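Local coordinates for ADP-ribosylglycohydrolase (Thermus thermophilus, PDB 2YZV), which belongs to the ADP-ribosylglycohydrolase family, folds as a compact all-helical domain without strands, and carries two bound magnesium ions, at residues 229-234 and 243-248; 62-67 and 81-86; 161-166 and 218-223. All coordinates share one frame; numbering follows the deposited sequence.

Contact 1. Residues 229-234 and 243-248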
loop_
_atom_site.group_PDB
_atom_site.type_symbol
_atom_site.label_atom_id
_atom_site.label_comp_id
_atom_site.label_asym_id
_atom_site.label_seq_id
_atom_site.Cartn_x
_atom_site.Cartn_y
_atom_site.Cartn_z
ATOM N N LEU A 229 -9.086 5.918 1.954
ATOM C CA LEU A 229 -10.275 5.630 2.747
ATOM C C LEU A 229 -11.514 6.273 2.124
ATOM O O LEU A 229 -12.598 5.698 2.151
ATOM C CB LEU A 229 -10.089 6.115 4.188
ATOM C CG LEU A 229 -9.151 5.258 5.042
ATOM C CD1 LEU A 229 -8.922 5.929 6.388
ATOM C CD2 LEU A 229 -9.758 3.869 5.237
ATOM N N TRP A 230 -11.354 7.468 1.565
ATOM C CA TRP A 230 -12.470 8.150 0.921
ATOM C C TRP A 230 -12.948 7.340 -0.285
ATOM O O TRP A 230 -14.142 7.106 -0.457
ATOM C CB TRP A 230 -12.030 9.541 0.458
ATOM C CG TRP A 230 -12.962 10.166 -0.525
ATOM C CD1 TRP A 230 -14.165 10.761 -0.261
ATOM C CD2 TRP A 230 -12.787 10.225 -1.945
ATOM N NE1 TRP A 230 -14.750 11.185 -1.431
ATOM C CE2 TRP A 230 -13.926 10.869 -2.481
ATOM C CE3 TRP A 230 -11.778 9.794 -2.819
ATOM C CZ2 TRP A 230 -14.086 11.092 -3.855
ATOM C CZ3 TRP A 230 -11.936 10.017 -4.188
ATOM C CH2 TRP A 230 -13.084 10.661 -4.688
ATOM N N ALA A 231 -12.005 6.910 -1.118
ATOM C CA ALA A 231 -12.339 6.137 -2.310
ATOM C C ALA A 231 -13.001 4.822 -1.928
ATOM O O ALA A 231 -13.915 4.350 -2.606
ATOM C CB ALA A 231 -11.077 5.874 -3.135
ATOM N N PHE A 232 -12.534 4.231 -0.833
ATOM C CA PHE A 232 -13.092 2.971 -0.359
ATOM C C PHE A 232 -14.518 3.200 0.144
ATOM O O PHE A 232 -15.419 2.408 -0.131
ATOM C CB PHE A 232 -12.201 2.400 0.756
ATOM C CG PHE A 232 -12.679 1.084 1.314
ATOM C CD1 PHE A 232 -12.879 -0.014 0.481
ATOM C CD2 PHE A 232 -12.893 0.936 2.680
ATOM C CE1 PHE A 232 -13.286 -1.246 1.007
ATOM C CE2 PHE A 232 -13.300 -0.288 3.217
ATOM C CZ PHE A 232 -13.496 -1.383 2.376
ATOM N N ALA A 233 -14.722 4.298 0.860
ATOM C CA ALA A 233 -16.043 4.614 1.396
ATOM C C ALA A 233 -17.075 4.903 0.307
ATOM O O ALA A 233 -18.225 4.462 0.397
ATOM C CB ALA A 233 -15.945 5.805 2.339
ATOM N N ARG A 234 -16.670 5.632 -0.728
ATOM C CA ARG A 234 -17.600 5.992 -1.793
ATOM C C ARG A 234 -17.754 4.965 -2.910
ATOM O O ARG A 234 -18.803 4.904 -3.551
ATOM C CB ARG A 234 -17.211 7.345 -2.394
ATOM C CG ARG A 234 -17.121 8.477 -1.378
ATOM C CD ARG A 234 -18.376 8.576 -0.517
ATOM N NE ARG A 234 -18.236 9.627 0.486
ATOM C CZ ARG A 234 -18.890 9.647 1.643
ATOM N NH1 ARG A 234 -19.736 8.672 1.945
ATOM N NH2 ARG A 234 -18.672 10.629 2.509
ATOM N N ARG A 243 -11.248 3.871 -9.560
ATOM C CA ARG A 243 -11.322 5.014 -10.463
ATOM C C ARG A 243 -11.416 6.314 -9.669
ATOM O O ARG A 243 -10.832 7.322 -10.057
ATOM C CB ARG A 243 -12.507 4.864 -11.422
ATOM C CG ARG A 243 -12.224 3.859 -12.522
ATOM C CD ARG A 243 -13.450 3.539 -13.344
ATOM N NE ARG A 243 -13.125 2.610 -14.421
ATOM C CZ ARG A 243 -14.026 1.924 -15.116
ATOM N NH1 ARG A 243 -15.317 2.057 -14.841
ATOM N NH2 ARG A 243 -13.636 1.112 -16.089
ATOM N N LEU A 244 -12.139 6.298 -8.553
ATOM C CA LEU A 244 -12.240 7.502 -7.736
ATOM C C LEU A 244 -10.859 7.870 -7.211
ATOM O O LEU A 244 -10.462 9.033 -7.232
ATOM C CB LEU A 244 -13.182 7.287 -6.546
ATOM C CG LEU A 244 -14.681 7.223 -6.839
ATOM C CD1 LEU A 244 -15.433 7.065 -5.521
ATOM C CD2 LEU A 244 -15.125 8.489 -7.556
ATOM N N ALA A 245 -10.123 6.865 -6.751
ATOM C CA ALA A 245 -8.797 7.100 -6.199
ATOM C C ALA A 245 -7.793 7.672 -7.189
ATOM O O ALA A 245 -7.155 8.689 -6.917
ATOM C CB ALA A 245 -8.245 5.806 -5.601
ATOM N N VAL A 246 -7.645 7.030 -8.338
ATOM C CA VAL A 246 -6.657 7.513 -9.288
ATOM C C VAL A 246 -7.025 8.822 -9.963
ATOM O O VAL A 246 -6.140 9.588 -10.332
ATOM C CB VAL A 246 -6.313 6.445 -10.359
ATOM C CG1 VAL A 246 -5.790 5.188 -9.677
ATOM C CG2 VAL A 246 -7.520 6.141 -11.219
ATOM N N ASN A 247 -8.316 9.104 -10.099
ATOM C CA ASN A 247 -8.711 10.344 -10.742
ATOM C C ASN A 247 -8.540 11.590 -9.881
ATOM O O ASN A 247 -8.901 12.694 -10.290
ATOM C CB ASN A 247 -10.129 10.216 -11.302
ATOM C CG ASN A 247 -10.141 9.494 -12.636
ATOM O OD1 ASN A 247 -9.698 10.041 -13.654
ATOM N ND2 ASN A 247 -10.615 8.253 -12.638
ATOM N N LEU A 248 -7.974 11.411 -8.690
ATOM C CA LEU A 248 -7.684 12.540 -7.815
ATOM C C LEU A 248 -6.392 13.150 -8.344
ATOM O O LEU A 248 -6.033 14.273 -8.004
ATOM C CB LEU A 248 -7.448 12.078 -6.381
ATOM C CG LEU A 248 -8.644 11.558 -5.592
ATOM C CD1 LEU A 248 -8.150 11.033 -4.256
ATOM C CD2 LEU A 248 -9.669 12.666 -5.390
#

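Contact 2. Residues 62-67 and 81-86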
loop_
_atom_site.group_PDB
_atom_site.type_symbol
_atom_site.label_atom_id
_atom_site.label_comp_id
_atom_site.label_asym_id
_atom_site.label_seq_id
_atom_site.Cartn_x
_atom_site.Cartn_y
_atom_site.Cartn_z
ATOM N N ALA A 62 7.246 -3.433 -2.665
ATOM C CA ALA A 62 6.345 -4.435 -2.114
ATOM C C ALA A 62 6.875 -5.823 -2.463
ATOM O O ALA A 62 6.829 -6.738 -1.639
ATOM C CB ALA A 62 4.933 -4.250 -2.676
ATOM N N LEU A 63 7.386 -5.971 -3.683
ATOM C CA LEU A 63 7.929 -7.254 -4.126
ATOM C C LEU A 63 9.194 -7.601 -3.352
ATOM O O LEU A 63 9.405 -8.757 -2.982
ATOM C CB LEU A 63 8.225 -7.224 -5.631
ATOM C CG LEU A 63 6.992 -7.173 -6.540
ATOM C CD1 LEU A 63 7.417 -7.014 -7.987
ATOM C CD2 LEU A 63 6.180 -8.448 -6.367
ATOM N N CYS A 64 10.036 -6.600 -3.114
ATOM C CA CYS A 64 11.271 -6.807 -2.367
ATOM C C CYS A 64 10.955 -7.252 -0.948
ATOM O O CYS A 64 11.551 -8.204 -0.436
ATOM C CB CYS A 64 12.087 -5.516 -2.317
ATOM S SG CYS A 64 12.832 -5.065 -3.889
ATOM N N LEU A 65 10.022 -6.549 -0.312
ATOM C CA LEU A 65 9.619 -6.875 1.049
ATOM C C LEU A 65 9.043 -8.283 1.090
ATOM O O LEU A 65 9.348 -9.058 1.996
ATOM C CB LEU A 65 8.580 -5.869 1.554
ATOM C CG LEU A 65 7.958 -6.116 2.932
ATOM C CD1 LEU A 65 9.041 -6.146 4.006
ATOM C CD2 LEU A 65 6.949 -5.016 3.236
ATOM N N ALA A 66 8.215 -8.612 0.101
ATOM C CA ALA A 66 7.603 -9.932 0.021
ATOM C C ALA A 66 8.679 -11.016 -0.014
ATOM O O ALA A 66 8.615 -11.987 0.738
ATOM C CB ALA A 66 6.719 -10.029 -1.227
ATOM N N GLU A 67 9.668 -10.846 -0.885
ATOM C CA GLU A 67 10.734 -11.836 -0.992
ATOM C C GLU A 67 11.556 -11.915 0.288
ATOM O O GLU A 67 11.970 -12.998 0.697
ATOM C CB GLU A 67 11.637 -11.523 -2.188
ATOM C CG GLU A 67 10.899 -11.535 -3.517
ATOM C CD GLU A 67 11.825 -11.709 -4.704
ATOM O OE1 GLU A 67 12.811 -10.951 -4.813
ATOM O OE2 GLU A 67 11.559 -12.606 -5.531
ATOM N N ASP A 81 18.850 -4.358 2.374
ATOM C CA ASP A 81 19.857 -4.859 1.445
ATOM C C ASP A 81 19.186 -4.981 0.079
ATOM O O ASP A 81 19.768 -4.634 -0.949
ATOM C CB ASP A 81 20.384 -6.237 1.866
ATOM C CG ASP A 81 21.275 -6.180 3.093
ATOM O OD1 ASP A 81 22.019 -5.188 3.245
ATOM O OD2 ASP A 81 21.246 -7.138 3.894
ATOM N N ARG A 82 17.949 -5.468 0.078
ATOM C CA ARG A 82 17.206 -5.636 -1.162
ATOM C C ARG A 82 16.793 -4.303 -1.783
ATOM O O ARG A 82 16.928 -4.123 -2.992
ATOM C CB ARG A 82 15.973 -6.511 -0.925
ATOM C CG ARG A 82 16.301 -7.938 -0.507
ATOM C CD ARG A 82 15.030 -8.719 -0.215
ATOM N NE ARG A 82 15.299 -10.037 0.355
ATOM C CZ ARG A 82 15.771 -11.073 -0.331
ATOM N NH1 ARG A 82 16.029 -10.961 -1.627
ATOM N NH2 ARG A 82 15.988 -12.226 0.285
ATOM N N TYR A 83 16.289 -3.371 -0.973
ATOM C CA TYR A 83 15.889 -2.071 -1.510
ATOM C C TYR A 83 17.099 -1.385 -2.130
ATOM O O TYR A 83 17.012 -0.805 -3.212
ATOM C CB TYR A 83 15.327 -1.144 -0.424
ATOM C CG TYR A 83 14.069 -1.603 0.278
ATOM C CD1 TYR A 83 13.106 -2.371 -0.377
ATOM C CD2 TYR A 83 13.823 -1.229 1.599
ATOM C CE1 TYR A 83 11.930 -2.756 0.271
ATOM C CE2 TYR A 83 12.657 -1.603 2.251
ATOM C CZ TYR A 83 11.714 -2.366 1.587
ATOM O OH TYR A 83 10.561 -2.731 2.244
ATOM N N LEU A 84 18.226 -1.444 -1.425
ATOM C CA LEU A 84 19.461 -0.823 -1.885
ATOM C C LEU A 84 19.930 -1.443 -3.194
ATOM O O LEU A 84 20.350 -0.740 -4.113
ATOM C CB LEU A 84 20.552 -0.975 -0.820
ATOM C CG LEU A 84 21.923 -0.368 -1.131
ATOM C CD1 LEU A 84 21.791 1.134 -1.330
ATOM C CD2 LEU A 84 22.886 -0.672 0.009
ATOM N N ARG A 85 19.857 -2.767 -3.267
ATOM C CA ARG A 85 20.274 -3.498 -4.455
ATOM C C ARG A 85 19.403 -3.115 -5.648
ATOM O O ARG A 85 19.880 -3.052 -6.780
ATOM C CB ARG A 85 20.191 -5.001 -4.180
ATOM C CG ARG A 85 20.736 -5.893 -5.277
ATOM C CD ARG A 85 21.051 -7.272 -4.714
ATOM N NE ARG A 85 19.923 -7.827 -3.968
ATOM C CZ ARG A 85 19.998 -8.897 -3.184
ATOM N NH1 ARG A 85 21.151 -9.536 -3.037
ATOM N NH2 ARG A 85 18.920 -9.329 -2.542
ATOM N N TRP A 86 18.125 -2.853 -5.388
ATOM C CA TRP A 86 17.198 -2.459 -6.445
ATOM C C TRP A 86 17.414 -0.994 -6.807
ATOM O O TRP A 86 17.291 -0.602 -7.969
ATOM C CB TRP A 86 15.750 -2.680 -5.990
ATOM C CG TRP A 86 14.726 -2.036 -6.883
ATOM C CD1 TRP A 86 14.212 -0.776 -6.766
ATOM C CD2 TRP A 86 14.123 -2.609 -8.051
ATOM N NE1 TRP A 86 13.326 -0.528 -7.788
ATOM C CE2 TRP A 86 13.252 -1.636 -8.591
ATOM C CE3 TRP A 86 14.233 -3.851 -8.693
ATOM C CZ2 TRP A 86 12.496 -1.865 -9.746
ATOM C CZ3 TRP A 86 13.480 -4.079 -9.843
ATOM C CH2 TRP A 86 12.623 -3.088 -10.356
#

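Contact 3. Residues 161-166 and 218-223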
loop_
_atom_site.group_PDB
_atom_site.type_symbol
_atom_site.label_atom_id
_atom_site.label_comp_id
_atom_site.label_asym_id
_atom_site.label_seq_id
_atom_site.Cartn_x
_atom_site.Cartn_y
_atom_site.Cartn_z
ATOM N N ALA A 161 9.019 9.964 10.388
ATOM C CA ALA A 161 8.065 10.934 10.926
ATOM C C ALA A 161 6.945 10.228 11.686
ATOM O O ALA A 161 6.414 9.214 11.230
ATOM C CB ALA A 161 7.481 11.783 9.796
ATOM N N ARG A 162 6.581 10.780 12.838
ATOM C CA ARG A 162 5.534 10.201 13.670
ATOM C C ARG A 162 4.266 9.838 12.906
ATOM O O ARG A 162 3.752 8.727 13.043
ATOM C CB ARG A 162 5.155 11.157 14.802
ATOM C CG ARG A 162 4.038 10.618 15.678
ATOM C CD ARG A 162 3.508 11.656 16.649
ATOM N NE ARG A 162 2.505 11.070 17.531
ATOM C CZ ARG A 162 1.778 11.754 18.404
ATOM N NH1 ARG A 162 1.932 13.067 18.522
ATOM N NH2 ARG A 162 0.897 11.120 19.167
ATOM N N GLU A 163 3.757 10.774 12.111
ATOM C CA GLU A 163 2.523 10.525 11.378
ATOM C C GLU A 163 2.630 9.431 10.329
ATOM O O GLU A 163 1.634 8.785 10.014
ATOM C CB GLU A 163 1.991 11.818 10.735
ATOM C CG GLU A 163 2.940 12.505 9.766
ATOM C CD GLU A 163 3.786 13.575 10.433
ATOM O OE1 GLU A 163 4.542 13.242 11.369
ATOM O OE2 GLU A 163 3.693 14.754 10.017
ATOM N N ALA A 164 3.824 9.220 9.782
ATOM C CA ALA A 164 4.003 8.167 8.788
ATOM C C ALA A 164 4.009 6.818 9.496
ATOM O O ALA A 164 3.417 5.852 9.018
ATOM C CB ALA A 164 5.302 8.368 8.022
ATOM N N LEU A 165 4.680 6.753 10.641
ATOM C CA LEU A 165 4.723 5.512 11.401
ATOM C C LEU A 165 3.313 5.132 11.857
ATOM O O LEU A 165 2.898 3.983 11.717
ATOM C CB LEU A 165 5.649 5.665 12.614
ATOM C CG LEU A 165 7.086 6.054 12.259
ATOM C CD1 LEU A 165 7.950 6.013 13.509
ATOM C CD2 LEU A 165 7.647 5.103 11.209
ATOM N N GLU A 166 2.569 6.102 12.383
ATOM C CA GLU A 166 1.216 5.830 12.859
ATOM C C GLU A 166 0.259 5.485 11.717
ATOM O O GLU A 166 -0.618 4.638 11.876
ATOM C CB GLU A 166 0.678 7.030 13.640
ATOM C CG GLU A 166 1.489 7.360 14.881
ATOM C CD GLU A 166 0.971 8.583 15.606
ATOM O OE1 GLU A 166 0.367 9.447 14.942
ATOM O OE2 GLU A 166 1.179 8.680 16.834
ATOM N N PRO A 218 -2.645 13.214 -2.291
ATOM C CA PRO A 218 -1.505 13.622 -1.461
ATOM C C PRO A 218 -0.349 12.635 -1.362
ATOM O O PRO A 218 -0.539 11.423 -1.469
ATOM C CB PRO A 218 -2.131 13.855 -0.079
ATOM C CG PRO A 218 -3.632 13.834 -0.316
ATOM C CD PRO A 218 -3.792 12.862 -1.440
ATOM N N GLY A 219 0.842 13.181 -1.135
ATOM C CA GLY A 219 2.035 12.370 -0.967
ATOM C C GLY A 219 2.301 12.204 0.523
ATOM O O GLY A 219 3.026 11.308 0.944
ATOM N N TYR A 220 1.694 13.081 1.319
ATOM C CA TYR A 220 1.822 13.076 2.778
ATOM C C TYR A 220 1.068 11.846 3.295
ATOM O O TYR A 220 -0.099 11.667 2.976
ATOM C CB TYR A 220 1.211 14.378 3.313
ATOM C CG TYR A 220 1.252 14.589 4.806
ATOM C CD1 TYR A 220 2.447 14.496 5.518
ATOM C CD2 TYR A 220 0.099 14.955 5.499
ATOM C CE1 TYR A 220 2.496 14.768 6.884
ATOM C CE2 TYR A 220 0.133 15.231 6.862
ATOM C CZ TYR A 220 1.335 15.136 7.548
ATOM O OH TYR A 220 1.370 15.410 8.893
ATOM N N ALA A 221 1.734 11.010 4.094
ATOM C CA ALA A 221 1.121 9.775 4.599
ATOM C C ALA A 221 -0.317 9.875 5.109
ATOM O O ALA A 221 -1.180 9.116 4.672
ATOM C CB ALA A 221 2.014 9.138 5.671
ATOM N N PRO A 222 -0.597 10.789 6.051
ATOM C CA PRO A 222 -1.978 10.882 6.537
ATOM C C PRO A 222 -2.958 11.205 5.408
ATOM O O PRO A 222 -4.069 10.669 5.366
ATOM C CB PRO A 222 -1.907 12.002 7.572
ATOM C CG PRO A 222 -0.504 11.883 8.097
ATOM C CD PRO A 222 0.297 11.660 6.836
ATOM N N GLY A 223 -2.540 12.083 4.500
ATOM C CA GLY A 223 -3.395 12.464 3.387
ATOM C C GLY A 223 -3.607 11.336 2.396
ATOM O O GLY A 223 -4.689 11.201 1.814
#

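Contact 1. Residues 229-234 and 243-248
L244 is the first residue of 243-248 to meet the preceding helix, and it does so between W230 and R234. The two segments come from a helical hairpin of the all-alpha ADP-ribosylglycohydrolase fold, in which helices 221-234 and 238-246 are joined by a three-residue link and run roughly antiparallel. L244 CB packs against the far end of the indole, 3.8 Å from W230 CZ3, while its CD1 branch turns to R234 and lies 3.6 Å from R234 CB. Beyond CB the arginine chain bends at chi2 and leads away, its NH2 bonded to W211 O. The backbone oxygen of L244 also lies at the indole edge, near the ring plane, with L244 O 3.5 Å from W230 CZ3. A chi1 of 164° swings the W230 ring out to this position, and its other neighbours include A213 and P214. A245 follows with the tightest backbone approach: its CB is 3.8 Å from A231 CB, and the small residues let the CA atoms come within 5.3 Å. A245 also touches V255 and A231 touches Y259, both of helix 252-267. N247, just past the helix, folds back on it: its ND2 donates to R243 O at 2.8 Å (N-H...O angle 154°), and its backbone N reaches the same oxygen from the opposite face of the carbonyl plane, while OD1 takes a hydrogen bond from V39 N. L248 completes the grip on the indole, bringing both methyl branches to its benzo ring, with L248 CD2 3.7 Å from W230 CZ3.

Contact 2. Residues 62-67 and 81-86
The guanidinium of R82 has the backbone carbonyl of E67 over one face, offset toward the rim, with E67 O 4.1 Å from R82 NH2; this is a packing contact, not a hydrogen bond. The Y83 ring is met obliquely by C64, whose CB lies 3.8 Å from Y83 CE1. The third flat group, the W86 indole, receives the C64 sulfur in a sulfur-aromatic contact: SG stands 5.3 Å from the centroid of the five-membered ring of W86, 37° off its normal. C64 thus sits at the core of the interface, its CB turned to the tyrosine and its sulfur to the tryptophan. A chi1 of -71° sets SG opposite the carbonyl carbon of C64, where it also approaches W86 CB. R82 reaches along the neighbouring helix with its chain extended from CG to NE, passing its CD 3.5 Å from C64 O. Its NE forms a salt bridge with D78 in its own helix, which helps fix the guanidinium. The carboxylate of E67 adds only a loose electrostatic attraction, since OE1 is 4.5 Å from R82 NH1 and well out of the guanidinium plane. On the buried side Y83 lies alongside L65, pointing the same way, and Y83 OH rests 3.8 Å from L65 CB. No hydrogen bond links the segments. They belong to a helical hairpin, helices 57-72 and 76-89, whose local axes approach to 9.5 Å at 141° between their directions. Helix 57-72 is backed by helices 4-26 and 283-298, which pack on A62, L63 and A66, while D81 of helix 76-89 bonds to Y112 of helix 105-115.

Contact 3. Residues 161-166 and 218-223
Three torsions bring E163 and Y220 together. E163 holds CG in the crowded position between its backbone N and carbonyl carbon (chi1 58°) and bends again at chi2, so that the carboxylate curls back to the tyrosine; in Y220 a chi1 of -179° extends the ring toward the glutamate. The setting is a meeting of two helix starts in the all-helical ADP-ribosylglycohydrolase fold: A161 and Y220 occupy the N-cap positions of helices 162-179 and 221-234. The Y220 hydroxyl donates to the carboxylate, with OH 2.7 Å from E163 OE2, and reaches that oxygen on its anti side, 24° out of the carboxylate plane. OE2 sits at the edge of the phenol, in the ring plane, and the two flat groups stand nearly perpendicular to each other. Because E163 lies in the first turn of its helix, the helix end probably helps stabilise its negative charge. The glutamate stem packs as well: its CG lies 3.7 Å from Y220 CE1, and its CB is 3.6 Å from P222 CG. The proline in turn supports the tyrosine, with P222 CD 3.4 Å above the centre of one ring face, as in a CH-pi contact. H199 touches both E163 and Y220 from a loop, while its backbone N bonds to E166 OE1. The other carboxylate oxygen of that residue, E166 OE2, takes a salt bridge from R162 NE at 2.8 Å, one turn back in the same helix. Neighbouring residues G125 and A126 tie the two helix starts through backbone bonds to A161 and A221 respectively. At the closest backbone approach the methyl of A221 packs on the backbone of A164, A221 CB lying 3.8 Å from A164 CA.

Overall arrangement
Contacts 1 and 3 share helix 221-234: contact 3 involves its start and contact 1 its end, with centres 18 Å apart and nearest atoms about 6 Å apart. Contact 2 lies on the opposite side of the chain's centre from contact 1, 28 Å away between centres, and 22 Å from contact 3. Each contact comes within about 10 to 12 Å of a magnesium ion, and none supplies a ligand: the side chains of L248, W86 and Y220 are about 12, 10 and 12 Å away. Contacts 1 and 2 adjoin the ligands along the chain, since D58 lies in the helix of 62-67 and D251, D253 and T254 closely follow 243-248. D253 serves both ions.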